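Local coordinates for protein aldo-keto reductase family 1, member B4 (Aldose reductase) (Schistosoma japonicum, PDB 4HBK) that probably reduces aldehydes, including sugars, to alcohols as an NADP-dependent aldose reductase of the aldo/keto reductase family, at residues K226-A231 / R284-V289; V276-L281 / V288-V293. All blocks are in the same frame, centred on the assembly; numbering follows the deposited sequence.

Contact 1 (K226-A231 / R284-V289); sequences KLVEYA and RKLIVV
V228, projecting from helix 225-233, meets two side chains of the 284-289 segment with different parts of its branched end. Its CG2 lies 3.6 Å from NH2 of R284, an oblique approach to the guanidinium. The valine CB is close to the same nitrogen, at 3.8 Å, and CG1 at 4.0 Å, which brings the whole isopropyl group against one corner of the arginine. With CG1 anti to the backbone N (chi1 165°), V228 also extends that methyl to L286, where it meets CD2 at 4.0 Å. L286 starts off along the flank of the contact, and its CD2 branch closes the gap. The backbones stay well apart, with 8.9 Å between CA of V228 and CA of L286. In the aldo/keto reductase (beta/alpha)8 barrel this joins an outer helix, which precedes strand 237-241, to the turn that leads into strand 287-288. L286 also rests on V238 of strand 237-241, and I287 pairs through its backbone with V238 and A240. The chain of R284 is extended at chi2 and bends at chi3 (51°), and its NH2 is hydrogen-bonded to the carbonyl O of P223, just ahead of the helix. The polar end is thereby held while V228 lies against it. I218 touches both V228 and R284, adding an apolar neighbour to this buried contact.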
ATOM      1  N   LYS A 226       8.999 -11.828   9.909  1.00 17.01           N
ATOM      2  CA  LYS A 226       9.575 -11.121  11.049  1.00 18.79           C
ATOM      3  C   LYS A 226       9.131  -9.664  11.147  1.00 15.20           C
ATOM      4  O   LYS A 226       8.787  -9.182  12.226  1.00 13.52           O
ATOM      5  CB  LYS A 226      11.102 -11.224  11.046  1.00 23.10           C
ATOM      6  CG  LYS A 226      11.603 -12.614  11.390  1.00 28.19           C
ATOM      7  CD  LYS A 226      13.119 -12.664  11.462  1.00 34.92           C
ATOM      8  CE  LYS A 226      13.587 -13.999  12.018  1.00 43.15           C
ATOM      9  NZ  LYS A 226      15.040 -14.008  12.349  1.00 41.76           N
ATOM     10  N   LEU A 227       9.142  -8.970  10.018  1.00 13.58           N
ATOM     11  CA  LEU A 227       8.716  -7.585   9.975  1.00 11.87           C
ATOM     12  C   LEU A 227       7.226  -7.474  10.273  1.00 11.31           C
ATOM     13  O   LEU A 227       6.801  -6.597  11.019  1.00 11.18           O
ATOM     14  CB  LEU A 227       9.021  -6.982   8.605  1.00 12.42           C
ATOM     15  CG  LEU A 227       8.642  -5.508   8.478  1.00 11.67           C
ATOM     16  CD1 LEU A 227       9.255  -4.722   9.642  1.00  9.39           C
ATOM     17  CD2 LEU A 227       9.074  -4.942   7.115  1.00  7.64           C
ATOM     18  N   VAL A 228       6.429  -8.362   9.688  1.00 13.01           N
ATOM     19  CA  VAL A 228       4.990  -8.317   9.909  1.00 11.83           C
ATOM     20  C   VAL A 228       4.675  -8.550  11.379  1.00 15.17           C
ATOM     21  O   VAL A 228       3.841  -7.860  11.971  1.00 13.31           O
ATOM     22  CB  VAL A 228       4.239  -9.370   9.086  1.00  9.86           C
ATOM     23  CG1 VAL A 228       2.824  -9.513   9.623  1.00 10.30           C
ATOM     24  CG2 VAL A 228       4.229  -8.991   7.588  1.00  9.00           C
ATOM     25  N   GLU A 229       5.347  -9.528  11.975  1.00 14.73           N
ATOM     26  CA  GLU A 229       5.105  -9.821  13.380  1.00 17.53           C
ATOM     27  C   GLU A 229       5.507  -8.627  14.237  1.00 14.52           C
ATOM     28  O   GLU A 229       4.787  -8.245  15.161  1.00 14.86           O
ATOM     29  CB  GLU A 229       5.846 -11.086  13.810  1.00 13.19           C
ATOM     30  CG  GLU A 229       5.225 -12.360  13.252  1.00 16.84           C
ATOM     31  CD  GLU A 229       5.906 -13.617  13.776  1.00 25.73           C
ATOM     32  OE1 GLU A 229       5.292 -14.699  13.694  1.00 27.07           O
ATOM     33  OE2 GLU A 229       7.053 -13.524  14.273  1.00 28.89           O
ATOM     34  N   TYR A 230       6.654  -8.034  13.922  1.00 13.28           N
ATOM     35  CA  TYR A 230       7.085  -6.848  14.635  1.00 13.25           C
ATOM     36  C   TYR A 230       6.061  -5.721  14.537  1.00 14.37           C
ATOM     37  O   TYR A 230       5.644  -5.165  15.548  1.00 12.34           O
ATOM     38  CB  TYR A 230       8.421  -6.327  14.129  1.00 14.97           C
ATOM     39  CG  TYR A 230       8.640  -4.909  14.612  1.00 21.63           C
ATOM     40  CD1 TYR A 230       8.988  -4.646  15.944  1.00 14.88           C
ATOM     41  CD2 TYR A 230       8.446  -3.831  13.758  1.00 14.91           C
ATOM     42  CE1 TYR A 230       9.165  -3.347  16.390  1.00 17.11           C
ATOM     43  CE2 TYR A 230       8.616  -2.529  14.196  1.00 14.93           C
ATOM     44  CZ  TYR A 230       8.978  -2.292  15.506  1.00 17.61           C
ATOM     45  OH  TYR A 230       9.138  -0.991  15.927  1.00 18.64           O
ATOM     46  N   ALA A 231       5.663  -5.372  13.319  1.00 10.58           N
ATOM     47  CA  ALA A 231       4.736  -4.261  13.151  1.00 12.20           C
ATOM     48  C   ALA A 231       3.415  -4.476  13.910  1.00 11.67           C
ATOM     49  O   ALA A 231       2.927  -3.568  14.586  1.00 10.52           O
ATOM     50  CB  ALA A 231       4.489  -3.958  11.666  1.00 10.91           C
ATOM     51  N   ARG A 284      -3.483 -14.021   7.665  1.00 10.22           N
ATOM     52  CA  ARG A 284      -2.398 -13.491   8.492  1.00 13.83           C
ATOM     53  C   ARG A 284      -2.716 -12.087   9.038  1.00 12.38           C
ATOM     54  O   ARG A 284      -1.840 -11.391   9.553  1.00 15.57           O
ATOM     55  CB  ARG A 284      -1.068 -13.497   7.730  1.00 15.49           C
ATOM     56  CG  ARG A 284      -0.520 -14.896   7.433  1.00 17.77           C
ATOM     57  CD  ARG A 284       0.778 -14.833   6.618  1.00 16.51           C
ATOM     58  NE  ARG A 284       1.769 -13.934   7.217  1.00 14.99           N
ATOM     59  CZ  ARG A 284       2.767 -13.363   6.545  1.00 14.57           C
ATOM     60  NH1 ARG A 284       2.915 -13.598   5.244  1.00  9.99           N
ATOM     61  NH2 ARG A 284       3.618 -12.548   7.176  1.00 11.08           N
ATOM     62  N   LYS A 285      -3.979 -11.684   8.925  1.00 11.56           N
ATOM     63  CA  LYS A 285      -4.466 -10.410   9.460  1.00 12.14           C
ATOM     64  C   LYS A 285      -3.907  -9.207   8.707  1.00 12.53           C
ATOM     65  O   LYS A 285      -3.639  -8.162   9.301  1.00 10.45           O
ATOM     66  CB  LYS A 285      -4.183 -10.306  10.964  1.00 15.43           C
ATOM     67  CG  LYS A 285      -4.649 -11.536  11.731  1.00 22.12           C
ATOM     68  CD  LYS A 285      -5.357 -11.182  13.025  1.00 34.01           C
ATOM     69  CE  LYS A 285      -4.394 -11.116  14.209  1.00 52.29           C
ATOM     70  NZ  LYS A 285      -5.116 -11.194  15.535  1.00 58.20           N
ATOM     71  N   LEU A 286      -3.748  -9.370   7.394  1.00 12.89           N
ATOM     72  CA  LEU A 286      -3.218  -8.318   6.524  1.00 12.21           C
ATOM     73  C   LEU A 286      -4.336  -7.680   5.713  1.00  9.39           C
ATOM     74  O   LEU A 286      -5.366  -8.309   5.461  1.00 10.76           O
ATOM     75  CB  LEU A 286      -2.181  -8.904   5.558  1.00  6.98           C
ATOM     76  CG  LEU A 286      -1.038  -9.648   6.255  1.00 10.62           C
ATOM     77  CD1 LEU A 286      -0.180 -10.417   5.267  1.00  7.46           C
ATOM     78  CD2 LEU A 286      -0.173  -8.671   7.061  1.00  8.52           C
ATOM     79  N   ILE A 287      -4.133  -6.425   5.330  1.00  9.48           N
ATOM     80  CA  ILE A 287      -4.932  -5.791   4.290  1.00  8.85           C
ATOM     81  C   ILE A 287      -4.277  -6.188   2.978  1.00  8.18           C
ATOM     82  O   ILE A 287      -3.078  -6.433   2.948  1.00  9.40           O
ATOM     83  CB  ILE A 287      -4.891  -4.258   4.421  1.00 10.30           C
ATOM     84  CG1 ILE A 287      -5.558  -3.808   5.735  1.00  9.92           C
ATOM     85  CG2 ILE A 287      -5.551  -3.601   3.233  1.00  6.76           C
ATOM     86  CD1 ILE A 287      -4.572  -3.388   6.811  1.00  8.31           C
ATOM     87  N   VAL A 288      -5.040  -6.287   1.894  1.00  7.09           N
ATOM     88  CA  VAL A 288      -4.420  -6.558   0.600  1.00 10.01           C
ATOM     89  C   VAL A 288      -4.871  -5.548  -0.445  1.00  8.54           C
ATOM     90  O   VAL A 288      -6.044  -5.162  -0.477  1.00 10.96           O
ATOM     91  CB  VAL A 288      -4.690  -8.014   0.108  1.00 10.27           C
ATOM     92  CG1 VAL A 288      -4.132  -9.027   1.115  1.00 11.12           C
ATOM     93  CG2 VAL A 288      -6.185  -8.240  -0.136  1.00  8.21           C
ATOM     94  N   VAL A 289      -3.944  -5.133  -1.305  1.00  7.52           N
ATOM     95  CA  VAL A 289      -4.252  -4.169  -2.354  1.00  6.30           C
ATOM     96  C   VAL A 289      -3.747  -4.674  -3.714  1.00 10.37           C
ATOM     97  O   VAL A 289      -2.857  -4.079  -4.320  1.00  9.51           O
ATOM     98  CB  VAL A 289      -3.691  -2.749  -2.017  1.00  9.04           C
ATOM     99  CG1 VAL A 289      -4.413  -2.162  -0.795  1.00  5.73           C
ATOM    100  CG2 VAL A 289      -2.197  -2.805  -1.745  1.00  7.76           C
TER

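Contact 2 (V276-L281 / V288-V293); sequences VLLRYL and VVPKSV
L278 and L281, one turn apart on helix 273-283, each pack on a different methyl of V288, and every contact between the segments is apolar. The tightest is at L281, whose CB stands 3.7 Å from V288 CG1; its CD1 reaches the same methyl at 4.0 Å, giving CG1 two neighbours on one leucine. L278 takes the other branch: its CD2 lies 4.0 Å from V288 CG2 and 4.1 Å from V288 CB. The chi1 of V288 (-60°) explains this division, setting CG1 beside the backbone N and CG2 between N and the carbonyl carbon, with each methyl directed to a different leucine. A looser touch, 4.3 Å from L278 CD1 to P290 CG, means that the two methyls of L278 are divided between V288 (CD2) and P290 (CD1).

The polar ends of Y280 and K291 find partners outside the two segments. Y280 OH is hydrogen-bonded to N318 OD1, and K291 NZ to T53 O and to the OH of Y82, the predicted proton donor. The P290 side chain lies about 11 Å from that of K111, predicted to lower the pKa of that tyrosine. Helix 273-283 packs from outside the (beta/alpha)8 barrel on V288 of strand 287-288 and on P290 in the loop after it; N301 of helix 295-302 touches both L278 and P290, while V288, bonded through its backbone to V48 and G50, lies where the last strand meets the first strand region and closes the barrel.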
ATOM      1  N   VAL A 276      -6.725 -17.999  -3.557  1.00 13.35           N
ATOM      2  CA  VAL A 276      -6.001 -18.671  -2.485  1.00 11.46           C
ATOM      3  C   VAL A 276      -4.859 -17.804  -1.968  1.00 15.10           C
ATOM      4  O   VAL A 276      -4.657 -17.699  -0.753  1.00 14.30           O
ATOM      5  CB  VAL A 276      -5.437 -20.029  -2.940  1.00 14.04           C
ATOM      6  CG1 VAL A 276      -4.462 -20.575  -1.904  1.00 11.92           C
ATOM      7  CG2 VAL A 276      -6.569 -21.009  -3.190  1.00 14.03           C
ATOM      8  N   LEU A 277      -4.116 -17.179  -2.885  1.00 13.03           N
ATOM      9  CA  LEU A 277      -2.980 -16.329  -2.509  1.00 12.85           C
ATOM     10  C   LEU A 277      -3.400 -15.132  -1.637  1.00 15.68           C
ATOM     11  O   LEU A 277      -2.705 -14.756  -0.688  1.00 14.03           O
ATOM     12  CB  LEU A 277      -2.227 -15.845  -3.760  1.00 16.37           C
ATOM     13  CG  LEU A 277      -1.489 -16.943  -4.552  1.00 18.95           C
ATOM     14  CD1 LEU A 277      -0.947 -16.447  -5.887  1.00 14.08           C
ATOM     15  CD2 LEU A 277      -0.351 -17.520  -3.706  1.00 18.21           C
ATOM     16  N   LEU A 278      -4.533 -14.528  -1.972  1.00 13.95           N
ATOM     17  CA  LEU A 278      -5.066 -13.419  -1.190  1.00 13.35           C
ATOM     18  C   LEU A 278      -5.629 -13.876   0.159  1.00 14.55           C
ATOM     19  O   LEU A 278      -5.426 -13.211   1.172  1.00 11.93           O
ATOM     20  CB  LEU A 278      -6.140 -12.676  -1.984  1.00 12.60           C
ATOM     21  CG  LEU A 278      -5.624 -11.957  -3.233  1.00  9.94           C
ATOM     22  CD1 LEU A 278      -6.762 -11.420  -4.051  1.00  9.44           C
ATOM     23  CD2 LEU A 278      -4.712 -10.826  -2.824  1.00 11.72           C
ATOM     24  N   ARG A 279      -6.339 -15.002   0.176  1.00 11.23           N
ATOM     25  CA  ARG A 279      -6.902 -15.510   1.422  1.00 11.87           C
ATOM     26  C   ARG A 279      -5.780 -15.827   2.399  1.00 14.25           C
ATOM     27  O   ARG A 279      -5.924 -15.638   3.608  1.00 14.29           O
ATOM     28  CB  ARG A 279      -7.730 -16.767   1.182  1.00 16.13           C
ATOM     29  CG  ARG A 279      -8.456 -17.262   2.422  1.00 12.97           C
ATOM     30  CD  ARG A 279      -9.673 -16.399   2.713  1.00 13.74           C
ATOM     31  NE  ARG A 279     -10.076 -16.547   4.106  1.00 14.83           N
ATOM     32  CZ  ARG A 279     -11.053 -15.863   4.685  1.00 20.47           C
ATOM     33  NH1 ARG A 279     -11.749 -14.966   3.990  1.00 14.65           N
ATOM     34  NH2 ARG A 279     -11.336 -16.083   5.966  1.00 20.90           N
ATOM     35  N   TYR A 280      -4.664 -16.304   1.857  1.00 12.71           N
ATOM     36  CA  TYR A 280      -3.496 -16.620   2.651  1.00 12.33           C
ATOM     37  C   TYR A 280      -3.054 -15.381   3.437  1.00 16.04           C
ATOM     38  O   TYR A 280      -2.779 -15.447   4.637  1.00 14.83           O
ATOM     39  CB  TYR A 280      -2.363 -17.117   1.741  1.00 13.94           C
ATOM     40  CG  TYR A 280      -0.980 -16.908   2.321  1.00 12.98           C
ATOM     41  CD1 TYR A 280      -0.511 -17.718   3.344  1.00 15.39           C
ATOM     42  CD2 TYR A 280      -0.151 -15.902   1.850  1.00 12.65           C
ATOM     43  CE1 TYR A 280       0.748 -17.533   3.882  1.00 16.61           C
ATOM     44  CE2 TYR A 280       1.112 -15.702   2.381  1.00 12.51           C
ATOM     45  CZ  TYR A 280       1.553 -16.519   3.406  1.00 14.65           C
ATOM     46  OH  TYR A 280       2.805 -16.343   3.958  1.00  9.44           O
ATOM     47  N   LEU A 281      -2.991 -14.247   2.748  1.00 12.85           N
ATOM     48  CA  LEU A 281      -2.564 -13.005   3.368  1.00 14.96           C
ATOM     49  C   LEU A 281      -3.635 -12.494   4.313  1.00 13.78           C
ATOM     50  O   LEU A 281      -3.325 -12.010   5.409  1.00 11.31           O
ATOM     51  CB  LEU A 281      -2.241 -11.952   2.306  1.00 11.11           C
ATOM     52  CG  LEU A 281      -1.081 -12.300   1.372  1.00 11.45           C
ATOM     53  CD1 LEU A 281      -1.036 -11.317   0.220  1.00 10.34           C
ATOM     54  CD2 LEU A 281       0.245 -12.298   2.129  1.00 11.31           C
ATOM     55  N   VAL A 288      -5.040  -6.287   1.894  1.00  7.09           N
ATOM     56  CA  VAL A 288      -4.420  -6.558   0.600  1.00 10.01           C
ATOM     57  C   VAL A 288      -4.871  -5.548  -0.445  1.00  8.54           C
ATOM     58  O   VAL A 288      -6.044  -5.162  -0.477  1.00 10.96           O
ATOM     59  CB  VAL A 288      -4.690  -8.014   0.108  1.00 10.27           C
ATOM     60  CG1 VAL A 288      -4.132  -9.027   1.115  1.00 11.12           C
ATOM     61  CG2 VAL A 288      -6.185  -8.240  -0.136  1.00  8.21           C
ATOM     62  N   VAL A 289      -3.944  -5.133  -1.305  1.00  7.52           N
ATOM     63  CA  VAL A 289      -4.252  -4.169  -2.354  1.00  6.30           C
ATOM     64  C   VAL A 289      -3.747  -4.674  -3.714  1.00 10.37           C
ATOM     65  O   VAL A 289      -2.857  -4.079  -4.320  1.00  9.51           O
ATOM     66  CB  VAL A 289      -3.691  -2.749  -2.017  1.00  9.04           C
ATOM     67  CG1 VAL A 289      -4.413  -2.162  -0.795  1.00  5.73           C
ATOM     68  CG2 VAL A 289      -2.197  -2.805  -1.745  1.00  7.76           C
ATOM     69  N   PRO A 290      -4.338  -5.780  -4.209  1.00 10.26           N
ATOM     70  CA  PRO A 290      -3.941  -6.341  -5.504  1.00 12.15           C
ATOM     71  C   PRO A 290      -4.179  -5.333  -6.625  1.00 12.96           C
ATOM     72  O   PRO A 290      -5.271  -4.765  -6.707  1.00 12.11           O
ATOM     73  CB  PRO A 290      -4.879  -7.543  -5.669  1.00  7.28           C
ATOM     74  CG  PRO A 290      -6.064  -7.209  -4.841  1.00  9.18           C
ATOM     75  CD  PRO A 290      -5.494  -6.491  -3.639  1.00  7.38           C
ATOM     76  N   LYS A 291      -3.165  -5.114  -7.456  1.00 12.74           N
ATOM     77  CA  LYS A 291      -3.253  -4.197  -8.591  1.00 16.20           C
ATOM     78  C   LYS A 291      -3.882  -4.883  -9.806  1.00 16.94           C
ATOM     79  O   LYS A 291      -3.504  -5.992 -10.170  1.00 15.39           O
ATOM     80  CB  LYS A 291      -1.854  -3.715  -8.982  1.00 16.48           C
ATOM     81  CG  LYS A 291      -1.073  -3.079  -7.850  1.00 25.02           C
ATOM     82  CD  LYS A 291       0.361  -2.719  -8.265  1.00 30.86           C
ATOM     83  CE  LYS A 291       1.119  -2.019  -7.128  1.00 31.17           C
ATOM     84  NZ  LYS A 291       1.122  -0.544  -7.286  1.00 27.60           N
ATOM     85  N   SER A 292      -4.837  -4.221 -10.442  1.00 19.15           N
ATOM     86  CA  SER A 292      -5.349  -4.722 -11.708  1.00 17.17           C
ATOM     87  C   SER A 292      -6.120  -3.658 -12.472  1.00 18.23           C
ATOM     88  O   SER A 292      -6.735  -2.775 -11.883  1.00 15.77           O
ATOM     89  CB  SER A 292      -6.223  -5.953 -11.494  1.00 16.57           C
ATOM     90  OG  SER A 292      -6.600  -6.499 -12.744  1.00 18.58           O
ATOM     91  N   VAL A 293      -6.058  -3.739 -13.794  1.00 15.80           N
ATOM     92  CA  VAL A 293      -6.915  -2.923 -14.635  1.00 19.90           C
ATOM     93  C   VAL A 293      -7.769  -3.824 -15.522  1.00 16.55           C
ATOM     94  O   VAL A 293      -8.538  -3.332 -16.338  1.00 16.08           O
ATOM     95  CB  VAL A 293      -6.121  -1.924 -15.503  1.00 23.58           C
ATOM     96  CG1 VAL A 293      -5.513  -0.814 -14.629  1.00 19.30           C
ATOM     97  CG2 VAL A 293      -5.053  -2.657 -16.337  1.00 20.01           C
TER

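How the contacts relate
The two contacts lie 13 Å apart, centre to centre. Their second segments overlap at V288 and V289, but contact 1 is made before strand 287-288, by R284 and L286, and V288 works in contact 2 alone. Along the chain, helix 225-233 comes first, then strand 237-241, helix 273-283 and the last barrel strand. Contact 1 ties the turn before strand 287-288 to the earlier helix 225-233, whereas contact 2 packs the strand and its following loop on the helix immediately preceding it. They touch directly where L286 CB comes 3.3 Å from L281 O. Next to strand 237-241 in the parallel sheet, helix 225-233 thus holds the turn before strand 287-288, and helix 273-283 covers V288 of the strand itself, ahead of the loop carrying K291.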